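Local coordinates for rubisco operon transcriptional regulator (Synechocystis sp., PDB 5Y2W), which probably represses genes of inorganic carbon uptake as a LysR-type transcription factor, its regulatory domain sensing metabolites such as 2-phosphoglycolate, at residues G11-A16 and E59-I64; G30-K35 and Q202-Y207; I72-Q77 and A190-K195. All coordinates share one frame; numbering follows the deposited sequence.

Contact 1 (G11-A16 and E59-I64); sequences GRLRLA and EDDLYI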
loop_
_atom_site.group_PDB
_atom_site.type_symbol
_atom_site.label_atom_id
_atom_site.label_comp_id
_atom_site.label_asym_id
_atom_site.label_seq_id
_atom_site.Cartn_x
_atom_site.Cartn_y
_atom_site.Cartn_z
ATOM N N GLY A 11 22.560 -6.588 14.047
ATOM C CA GLY A 11 22.676 -6.314 12.591
ATOM C C GLY A 11 21.391 -5.802 11.927
ATOM O O GLY A 11 20.304 -6.141 12.355
ATOM N N ARG A 12 21.527 -5.002 10.870
ATOM C CA ARG A 12 20.385 -4.540 10.072
ATOM C C ARG A 12 20.209 -5.318 8.748
ATOM O O ARG A 12 21.157 -5.454 7.995
ATOM C CB ARG A 12 20.551 -3.066 9.732
ATOM C CG ARG A 12 19.360 -2.491 8.972
ATOM C CD ARG A 12 18.100 -2.352 9.838
ATOM N NE ARG A 12 18.137 -1.138 10.651
ATOM C CZ ARG A 12 17.969 0.099 10.181
ATOM N NH1 ARG A 12 18.047 1.133 11.008
ATOM N NH2 ARG A 12 17.723 0.316 8.889
ATOM N N LEU A 13 19.002 -5.823 8.488
ATOM C CA LEU A 13 18.628 -6.416 7.185
ATOM C C LEU A 13 17.723 -5.447 6.428
ATOM O O LEU A 13 16.722 -5.009 6.980
ATOM C CB LEU A 13 17.864 -7.707 7.413
ATOM C CG LEU A 13 17.241 -8.342 6.161
ATOM C CD1 LEU A 13 18.288 -8.798 5.134
ATOM C CD2 LEU A 13 16.375 -9.493 6.637
ATOM N N ARG A 14 18.093 -5.093 5.197
ATOM C CA ARG A 14 17.330 -4.166 4.348
ATOM C C ARG A 14 16.676 -4.942 3.194
ATOM O O ARG A 14 17.365 -5.425 2.283
ATOM C CB ARG A 14 18.216 -3.091 3.730
ATOM C CG ARG A 14 18.575 -1.964 4.672
ATOM C CD ARG A 14 19.680 -1.107 4.093
ATOM N NE ARG A 14 20.596 -0.696 5.152
ATOM C CZ ARG A 14 21.466 -1.504 5.773
ATOM N NH1 ARG A 14 22.236 -1.006 6.744
ATOM N NH2 ARG A 14 21.573 -2.803 5.446
ATOM N N LEU A 15 15.349 -5.030 3.247
ATOM C CA LEU A 15 14.558 -5.700 2.217
ATOM C C LEU A 15 13.777 -4.690 1.425
ATOM O O LEU A 15 13.059 -3.814 2.001
ATOM C CB LEU A 15 13.563 -6.670 2.855
ATOM C CG LEU A 15 14.191 -7.663 3.822
ATOM C CD1 LEU A 15 13.120 -8.359 4.630
ATOM C CD2 LEU A 15 15.054 -8.664 3.071
ATOM N N ALA A 16 13.851 -4.825 0.112
ATOM C CA ALA A 16 12.880 -4.148 -0.721
ATOM C C ALA A 16 12.023 -5.204 -1.434
ATOM O O ALA A 16 12.551 -6.188 -1.988
ATOM C CB ALA A 16 13.527 -3.155 -1.674
ATOM N N GLU A 59 20.752 -0.290 -3.028
ATOM C CA GLU A 59 20.236 0.207 -1.731
ATOM C C GLU A 59 19.972 -0.860 -0.668
ATOM O O GLU A 59 20.029 -0.600 0.532
ATOM C CB GLU A 59 19.009 1.095 -1.947
ATOM C CG GLU A 59 19.341 2.335 -2.767
ATOM C CD GLU A 59 18.202 3.332 -2.821
ATOM O OE1 GLU A 59 17.778 3.776 -1.741
ATOM O OE2 GLU A 59 17.721 3.678 -3.927
ATOM N N ASP A 60 19.746 -2.091 -1.092
ATOM C CA ASP A 60 19.269 -3.110 -0.165
ATOM C C ASP A 60 20.105 -4.361 -0.248
ATOM O O ASP A 60 20.859 -4.572 -1.205
ATOM C CB ASP A 60 17.798 -3.443 -0.525
ATOM C CG ASP A 60 16.899 -2.202 -0.500
ATOM O OD1 ASP A 60 16.616 -1.741 0.612
ATOM O OD2 ASP A 60 16.541 -1.664 -1.575
ATOM N N ASP A 61 19.914 -5.204 0.747
ATOM C CA ASP A 61 20.488 -6.523 0.772
ATOM C C ASP A 61 19.794 -7.474 -0.199
ATOM O O ASP A 61 20.431 -8.139 -1.017
ATOM C CB ASP A 61 20.359 -7.049 2.199
ATOM C CG ASP A 61 21.149 -6.202 3.181
ATOM O OD1 ASP A 61 22.331 -5.944 2.884
ATOM O OD2 ASP A 61 20.600 -5.743 4.203
ATOM N N LEU A 62 18.466 -7.522 -0.098
ATOM C CA LEU A 62 17.673 -8.398 -0.924
ATOM C C LEU A 62 16.435 -7.714 -1.513
ATOM O O LEU A 62 15.884 -6.759 -0.955
ATOM C CB LEU A 62 17.255 -9.615 -0.122
ATOM C CG LEU A 62 18.348 -10.602 0.311
ATOM C CD1 LEU A 62 17.722 -11.604 1.289
ATOM C CD2 LEU A 62 19.032 -11.324 -0.867
ATOM N N TYR A 63 16.012 -8.257 -2.646
ATOM C CA TYR A 63 14.917 -7.737 -3.399
ATOM C C TYR A 63 13.975 -8.899 -3.680
ATOM O O TYR A 63 14.392 -10.012 -4.037
ATOM C CB TYR A 63 15.430 -7.134 -4.687
ATOM C CG TYR A 63 16.486 -6.047 -4.492
ATOM C CD1 TYR A 63 17.857 -6.366 -4.415
ATOM C CD2 TYR A 63 16.122 -4.705 -4.385
ATOM C CE1 TYR A 63 18.807 -5.377 -4.202
ATOM C CE2 TYR A 63 17.073 -3.719 -4.203
ATOM C CZ TYR A 63 18.409 -4.068 -4.091
ATOM O OH TYR A 63 19.342 -3.094 -3.940
ATOM N N ILE A 64 12.689 -8.635 -3.517
ATOM C CA ILE A 64 11.662 -9.553 -3.976
ATOM C C ILE A 64 10.893 -8.968 -5.160
ATOM O O ILE A 64 10.278 -7.860 -5.121
ATOM C CB ILE A 64 10.770 -9.912 -2.819
ATOM C CG1 ILE A 64 11.685 -10.536 -1.754
ATOM C CG2 ILE A 64 9.617 -10.817 -3.278
ATOM C CD1 ILE A 64 11.018 -11.493 -0.793
#

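Contact 2 (G30-K35 and Q202-Y207); sequences GEFIQK and QTFLDY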
loop_
_atom_site.group_PDB
_atom_site.type_symbol
_atom_site.label_atom_id
_atom_site.label_comp_id
_atom_site.label_asym_id
_atom_site.label_seq_id
_atom_site.Cartn_x
_atom_site.Cartn_y
_atom_site.Cartn_z
ATOM N N GLY A 30 8.095 -12.350 11.446
ATOM C CA GLY A 30 7.741 -12.519 12.838
ATOM C C GLY A 30 8.440 -13.696 13.448
ATOM O O GLY A 30 9.026 -13.578 14.521
ATOM N N GLU A 31 8.375 -14.836 12.773
ATOM C CA GLU A 31 9.103 -15.999 13.239
ATOM C C GLU A 31 10.606 -15.676 13.200
ATOM O O GLU A 31 11.330 -15.897 14.175
ATOM C CB GLU A 31 8.748 -17.252 12.421
ATOM C CG GLU A 31 9.228 -18.585 13.045
ATOM C CD GLU A 31 8.131 -19.413 13.739
ATOM O OE1 GLU A 31 6.943 -19.027 13.665
ATOM O OE2 GLU A 31 8.450 -20.471 14.354
ATOM N N PHE A 32 11.059 -15.092 12.101
ATOM C CA PHE A 32 12.484 -14.842 11.909
ATOM C C PHE A 32 13.054 -14.010 13.055
ATOM O O PHE A 32 14.092 -14.317 13.584
ATOM C CB PHE A 32 12.725 -14.160 10.565
ATOM C CG PHE A 32 14.172 -13.843 10.269
ATOM C CD1 PHE A 32 15.040 -14.835 9.837
ATOM C CD2 PHE A 32 14.651 -12.548 10.379
ATOM C CE1 PHE A 32 16.359 -14.539 9.534
ATOM C CE2 PHE A 32 15.978 -12.240 10.070
ATOM C CZ PHE A 32 16.828 -13.242 9.649
ATOM N N ILE A 33 12.343 -12.977 13.448
ATOM C CA ILE A 33 12.837 -12.009 14.418
ATOM C C ILE A 33 12.832 -12.520 15.853
ATOM O O ILE A 33 13.601 -12.023 16.688
ATOM C CB ILE A 33 12.008 -10.732 14.244
ATOM C CG1 ILE A 33 12.323 -10.163 12.876
ATOM C CG2 ILE A 33 12.190 -9.709 15.350
ATOM C CD1 ILE A 33 11.360 -9.071 12.529
ATOM N N GLN A 34 11.963 -13.497 16.130
ATOM C CA GLN A 34 11.969 -14.197 17.408
ATOM C C GLN A 34 13.226 -15.047 17.500
ATOM O O GLN A 34 13.848 -15.134 18.552
ATOM C CB GLN A 34 10.783 -15.116 17.527
ATOM C CG GLN A 34 9.484 -14.370 17.601
ATOM C CD GLN A 34 8.308 -15.294 17.474
ATOM O OE1 GLN A 34 8.359 -16.287 16.743
ATOM N NE2 GLN A 34 7.237 -14.983 18.186
ATOM N N LYS A 35 13.570 -15.673 16.379
ATOM C CA LYS A 35 14.740 -16.516 16.270
ATOM C C LYS A 35 16.051 -15.730 16.359
ATOM O O LYS A 35 17.047 -16.259 16.833
ATOM C CB LYS A 35 14.681 -17.333 14.975
ATOM C CG LYS A 35 15.793 -18.353 14.874
ATOM C CD LYS A 35 15.471 -19.517 13.965
ATOM C CE LYS A 35 16.602 -20.539 14.032
ATOM N NZ LYS A 35 16.094 -21.940 14.046
ATOM N N GLN A 202 22.450 -13.520 4.422
ATOM C CA GLN A 202 22.527 -14.930 4.044
ATOM C C GLN A 202 21.612 -15.735 4.957
ATOM O O GLN A 202 20.982 -16.716 4.531
ATOM C CB GLN A 202 23.972 -15.466 4.117
ATOM C CG GLN A 202 24.101 -16.925 3.687
ATOM C CD GLN A 202 23.851 -17.088 2.198
ATOM O OE1 GLN A 202 24.393 -16.343 1.394
ATOM N NE2 GLN A 202 23.019 -18.044 1.833
ATOM N N THR A 203 21.532 -15.345 6.220
ATOM C CA THR A 203 20.715 -16.150 7.181
ATOM C C THR A 203 19.222 -16.031 6.806
ATOM O O THR A 203 18.468 -16.993 6.881
ATOM C CB THR A 203 20.894 -15.680 8.647
ATOM O OG1 THR A 203 22.289 -15.486 8.939
ATOM C CG2 THR A 203 20.283 -16.653 9.620
ATOM N N PHE A 204 18.806 -14.832 6.399
ATOM C CA PHE A 204 17.391 -14.592 6.096
ATOM C C PHE A 204 16.987 -15.388 4.864
ATOM O O PHE A 204 15.931 -16.032 4.846
ATOM C CB PHE A 204 17.063 -13.091 5.879
ATOM C CG PHE A 204 15.620 -12.876 5.493
ATOM C CD1 PHE A 204 14.606 -13.105 6.420
ATOM C CD2 PHE A 204 15.263 -12.577 4.186
ATOM C CE1 PHE A 204 13.276 -12.979 6.065
ATOM C CE2 PHE A 204 13.920 -12.450 3.828
ATOM C CZ PHE A 204 12.933 -12.652 4.775
ATOM N N LEU A 205 17.879 -15.364 3.871
ATOM C CA LEU A 205 17.699 -15.999 2.584
ATOM C C LEU A 205 17.454 -17.475 2.731
ATOM O O LEU A 205 16.470 -18.024 2.185
ATOM C CB LEU A 205 18.926 -15.707 1.717
ATOM C CG LEU A 205 18.982 -16.244 0.273
ATOM C CD1 LEU A 205 17.768 -15.799 -0.557
ATOM C CD2 LEU A 205 20.278 -15.795 -0.422
ATOM N N ASP A 206 18.300 -18.121 3.522
ATOM C CA ASP A 206 18.136 -19.548 3.799
ATOM C C ASP A 206 16.872 -19.775 4.584
ATOM O O ASP A 206 16.219 -20.795 4.415
ATOM C CB ASP A 206 19.328 -20.118 4.625
ATOM C CG ASP A 206 20.661 -20.020 3.890
ATOM O OD1 ASP A 206 20.660 -20.017 2.651
ATOM O OD2 ASP A 206 21.708 -19.909 4.533
ATOM N N TYR A 207 16.551 -18.847 5.489
ATOM C CA TYR A 207 15.309 -18.965 6.274
ATOM C C TYR A 207 14.061 -18.905 5.339
ATOM O O TYR A 207 13.141 -19.758 5.382
ATOM C CB TYR A 207 15.256 -17.884 7.379
ATOM C CG TYR A 207 13.885 -17.802 8.035
ATOM C CD1 TYR A 207 13.453 -18.778 8.932
ATOM C CD2 TYR A 207 13.000 -16.769 7.711
ATOM C CE1 TYR A 207 12.189 -18.722 9.496
ATOM C CE2 TYR A 207 11.737 -16.706 8.264
ATOM C CZ TYR A 207 11.338 -17.674 9.160
ATOM O OH TYR A 207 10.078 -17.572 9.695
#

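Contact 3 (I72-Q77 and A190-K195); sequences IDLNYQ and ANLAGK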
loop_
_atom_site.group_PDB
_atom_site.type_symbol
_atom_site.label_atom_id
_atom_site.label_comp_id
_atom_site.label_asym_id
_atom_site.label_seq_id
_atom_site.Cartn_x
_atom_site.Cartn_y
_atom_site.Cartn_z
ATOM N N ILE A 72 19.709 -5.227 -15.105
ATOM C CA ILE A 72 20.494 -5.465 -13.897
ATOM C C ILE A 72 20.794 -6.938 -13.793
ATOM O O ILE A 72 19.916 -7.776 -14.075
ATOM C CB ILE A 72 19.770 -4.991 -12.637
ATOM C CG1 ILE A 72 19.625 -3.464 -12.723
ATOM C CG2 ILE A 72 20.517 -5.450 -11.397
ATOM C CD1 ILE A 72 18.796 -2.867 -11.620
ATOM N N ASP A 73 22.037 -7.235 -13.406
ATOM C CA ASP A 73 22.527 -8.607 -13.314
ATOM C C ASP A 73 22.313 -9.051 -11.896
ATOM O O ASP A 73 22.876 -8.492 -10.993
ATOM C CB ASP A 73 24.030 -8.729 -13.703
ATOM C CG ASP A 73 24.547 -10.193 -13.676
ATOM O OD1 ASP A 73 23.756 -11.164 -13.546
ATOM O OD2 ASP A 73 25.774 -10.377 -13.790
ATOM N N LEU A 74 21.501 -10.078 -11.735
ATOM C CA LEU A 74 21.016 -10.529 -10.454
ATOM C C LEU A 74 21.244 -11.998 -10.271
ATOM O O LEU A 74 21.089 -12.778 -11.233
ATOM C CB LEU A 74 19.490 -10.354 -10.423
ATOM C CG LEU A 74 19.002 -8.928 -10.394
ATOM C CD1 LEU A 74 17.479 -8.868 -10.503
ATOM C CD2 LEU A 74 19.492 -8.277 -9.119
ATOM N N ASN A 75 21.555 -12.394 -9.042
ATOM C CA ASN A 75 21.261 -13.746 -8.665
ATOM C C ASN A 75 19.819 -13.801 -8.110
ATOM O O ASN A 75 19.380 -12.840 -7.507
ATOM C CB ASN A 75 22.215 -14.226 -7.597
ATOM C CG ASN A 75 22.238 -15.727 -7.509
ATOM O OD1 ASN A 75 21.257 -16.379 -7.128
ATOM N ND2 ASN A 75 23.349 -16.294 -7.913
ATOM N N TYR A 76 19.119 -14.930 -8.279
ATOM C CA TYR A 76 17.825 -15.134 -7.657
ATOM C C TYR A 76 17.263 -16.522 -7.671
ATOM O O TYR A 76 17.565 -17.336 -8.552
ATOM C CB TYR A 76 16.766 -14.226 -8.269
ATOM C CG TYR A 76 16.673 -14.225 -9.761
ATOM C CD1 TYR A 76 15.805 -15.063 -10.426
ATOM C CD2 TYR A 76 17.389 -13.325 -10.506
ATOM C CE1 TYR A 76 15.675 -15.004 -11.815
ATOM C CE2 TYR A 76 17.281 -13.270 -11.877
ATOM C CZ TYR A 76 16.408 -14.106 -12.533
ATOM O OH TYR A 76 16.350 -14.039 -13.905
ATOM N N GLN A 77 16.380 -16.763 -6.701
ATOM C CA GLN A 77 15.658 -18.018 -6.638
ATOM C C GLN A 77 14.175 -17.786 -6.532
ATOM O O GLN A 77 13.768 -16.922 -5.756
ATOM C CB GLN A 77 16.061 -18.792 -5.393
ATOM C CG GLN A 77 17.559 -18.916 -5.229
ATOM C CD GLN A 77 17.909 -19.775 -4.037
ATOM O OE1 GLN A 77 17.494 -20.920 -3.960
ATOM N NE2 GLN A 77 18.632 -19.204 -3.082
ATOM N N ALA A 190 16.180 -12.078 -4.748
ATOM C CA ALA A 190 17.244 -11.686 -5.617
ATOM C C ALA A 190 18.237 -10.828 -4.847
ATOM O O ALA A 190 17.883 -10.239 -3.830
ATOM C CB ALA A 190 16.693 -10.912 -6.811
ATOM N N ASN A 191 19.473 -10.828 -5.336
ATOM C CA ASN A 191 20.523 -9.906 -4.923
ATOM C C ASN A 191 21.394 -9.577 -6.129
ATOM O O ASN A 191 21.382 -10.298 -7.146
ATOM C CB ASN A 191 21.374 -10.520 -3.840
ATOM C CG ASN A 191 22.101 -11.768 -4.313
ATOM O OD1 ASN A 191 23.244 -11.705 -4.732
ATOM N ND2 ASN A 191 21.447 -12.894 -4.232
ATOM N N LEU A 192 22.088 -8.454 -6.052
ATOM C CA LEU A 192 22.979 -8.008 -7.151
ATOM C C LEU A 192 23.966 -9.153 -7.444
ATOM O O LEU A 192 24.507 -9.758 -6.503
ATOM C CB LEU A 192 23.705 -6.691 -6.778
ATOM C CG LEU A 192 22.834 -5.402 -6.625
ATOM C CD1 LEU A 192 23.619 -4.102 -6.487
ATOM C CD2 LEU A 192 21.853 -5.226 -7.780
ATOM N N ALA A 193 24.130 -9.512 -8.721
ATOM C CA ALA A 193 24.951 -10.698 -9.057
ATOM C C ALA A 193 26.377 -10.508 -8.523
ATOM O O ALA A 193 26.948 -9.414 -8.661
ATOM C CB ALA A 193 24.977 -10.931 -10.561
ATOM N N GLY A 194 26.922 -11.536 -7.875
ATOM C CA GLY A 194 28.313 -11.490 -7.428
ATOM C C GLY A 194 28.524 -10.769 -6.103
ATOM O O GLY A 194 29.546 -10.995 -5.422
ATOM N N LYS A 195 27.579 -9.890 -5.747
ATOM C CA LYS A 195 27.505 -9.295 -4.412
ATOM C C LYS A 195 27.758 -10.319 -3.282
ATOM O O LYS A 195 27.025 -11.305 -3.104
ATOM C CB LYS A 195 26.118 -8.657 -4.220
ATOM C CG LYS A 195 25.843 -7.997 -2.871
ATOM C CD LYS A 195 24.329 -7.863 -2.642
ATOM C CE LYS A 195 23.973 -7.104 -1.360
ATOM N NZ LYS A 195 24.596 -5.739 -1.291
#

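Contact 1 (G11-A16 and E59-I64)
The guanidinium of Arg14 meets the carboxylate of Asp61 at its edge, near its own plane. CG of Arg12 lies over the centre of one guanidinium face. The Tyr63 ring has CB of Ala16 obliquely beside it, 4.1 Å from CD2 of Tyr63. The guanidinium and carboxylate planes stand 71° apart. NH2 of Arg14 forms a salt bridge to OD2 of Asp61 at 3.3 Å; the hydrogen bond within it is weak. The same OD2 takes a much better bond from the backbone N of Arg14, 2.8 Å long and nearly straight, on the anti side of the carboxylate. Asp61 can reach it because its CG lies anti to its own carbonyl carbon (chi1 -63°). The carboxylate thus takes the place of a backbone acceptor just ahead of strand 62-65. Arg14 O receives the N-H of Asp61 at 3.0 Å and, weakly, that of Leu62. From there the ladder is regular: Ala16 N bonds to Leu62 O at 3.0 Å, and Ile64 N bonds to Ala16 O at 2.9 Å. Asp60 OD2 lies 3.4 Å from CB of Ala16, while its charge is met by Arg54 in a salt bridge. On the other face of the sheet, Leu15 and Leu62 lie side by side under helix 199-211. This is a parallel strand pair inside the mixed sheet of a LysR effector-binding domain, which has the periplasmic-binding-protein type of fold.

Contact 2 (G30-K35 and Q202-Y207)
Phe32 points from helix 24-35 into the side of helix 199-211, where Phe204 and Tyr207 receive it. Phe204 turns its edge to the face of Phe32, a T-shaped pair with planes at 87° and centroids 5.0 Å apart. Its CD1 sits over the centre of the Phe32 ring, 3.7 Å above the plane. CE1 of Phe32 lies 3.6 Å from CA of Phe204, and CZ of Phe32 reaches CB of Phe204. Tyr207 is turned differently. Its ring is tilted 44° from that of Phe32, neither stacked nor edge-on, and CD1 of Phe32 comes within 3.5 Å of CD2 of Tyr207. One face of the Tyr207 ring has CA of Phe32 above it, offset toward the rim. All three rings leave their helices with CG opposite the backbone N; for Phe32 this carries the ring out across the gap. Tyr207 extends past Phe32 until its hydroxyl lies beside CB of Glu31. That hydroxyl also makes a weak hydrogen bond to Leu28 O. The Tyr36 ring meets Phe32 as well. The helix segments cross at 133° with axes 11.3 Å apart, a wide gap bridged by the large rings. Together Phe32, Phe204 and Tyr207 form an aromatic cluster between two helices packed on the sheet of an alpha/beta domain.

Contact 3 (I72-Q77 and A190-K195)
Backbone hydrogen bonds join Asn75 and Asn191 in both directions, as expected for a hydrogen-bonded antiparallel pair. Asn75 N reaches Asn191 O at 2.8 Å, and Asn191 N reaches Asn75 O at 3.0 Å. A third bond, from Ala193 N to Asp73 O at 2.8 Å, carries the pairing just past the end of strand 186-192. There the chain enters the type II beta turn from Leu192 to Lys195. Weaker CA-H...O contacts flank the ladder: Leu74 CA lies 3.3 Å from Asn191 O, and Ala190 CA approaches Asn75 O.

Apolar contacts are few. CB of Tyr76 lies 3.6 Å from CB of Ala190, on the face they share. The Tyr76 CG stands between its own N and carbonyl carbon (chi1 50°), and the ring leads away from the partner strand to meet Tyr188 edge-to-face. CD2 of Leu192 touches CG2 of Ile72 at 3.9 Å, with CD2 of Leu74 close by. On the opposite side of the ladder, CB of Asn75 faces the side chain of Asn191. CB of Ala193 rests against the Asp73 carboxylate, 3.2 Å from its CG, which Asp73 holds anti to its backbone N.

Strand 74-79 is an outermost strand of the five-stranded sheet within this chain. Strand 186-192 separates it from strand 62-65, with a backbone bond between Ala190 and Tyr63. Helix 48-56 covers Ile72 and Leu74, the latter through Met55.

How the contacts relate
Contacts 1 and 3 lie in the same mixed sheet, with strands 62-65 and 186-192 as neighbours. Contact 1 is the parallel, buried pairing. Contact 3 is antiparallel, includes an outermost strand and is only partly buried. Both rest on backbone bonds, but contact 1 adds a carboxylate and a salt bridge. Contact 2 is also partly buried and joins two helices by aromatic packing instead. Phe204 links it to contact 1, touching Leu13, Leu15 and Leu62. Contacts 2 and 3 do not touch, though strand 186-192 leads on to helix 199-211.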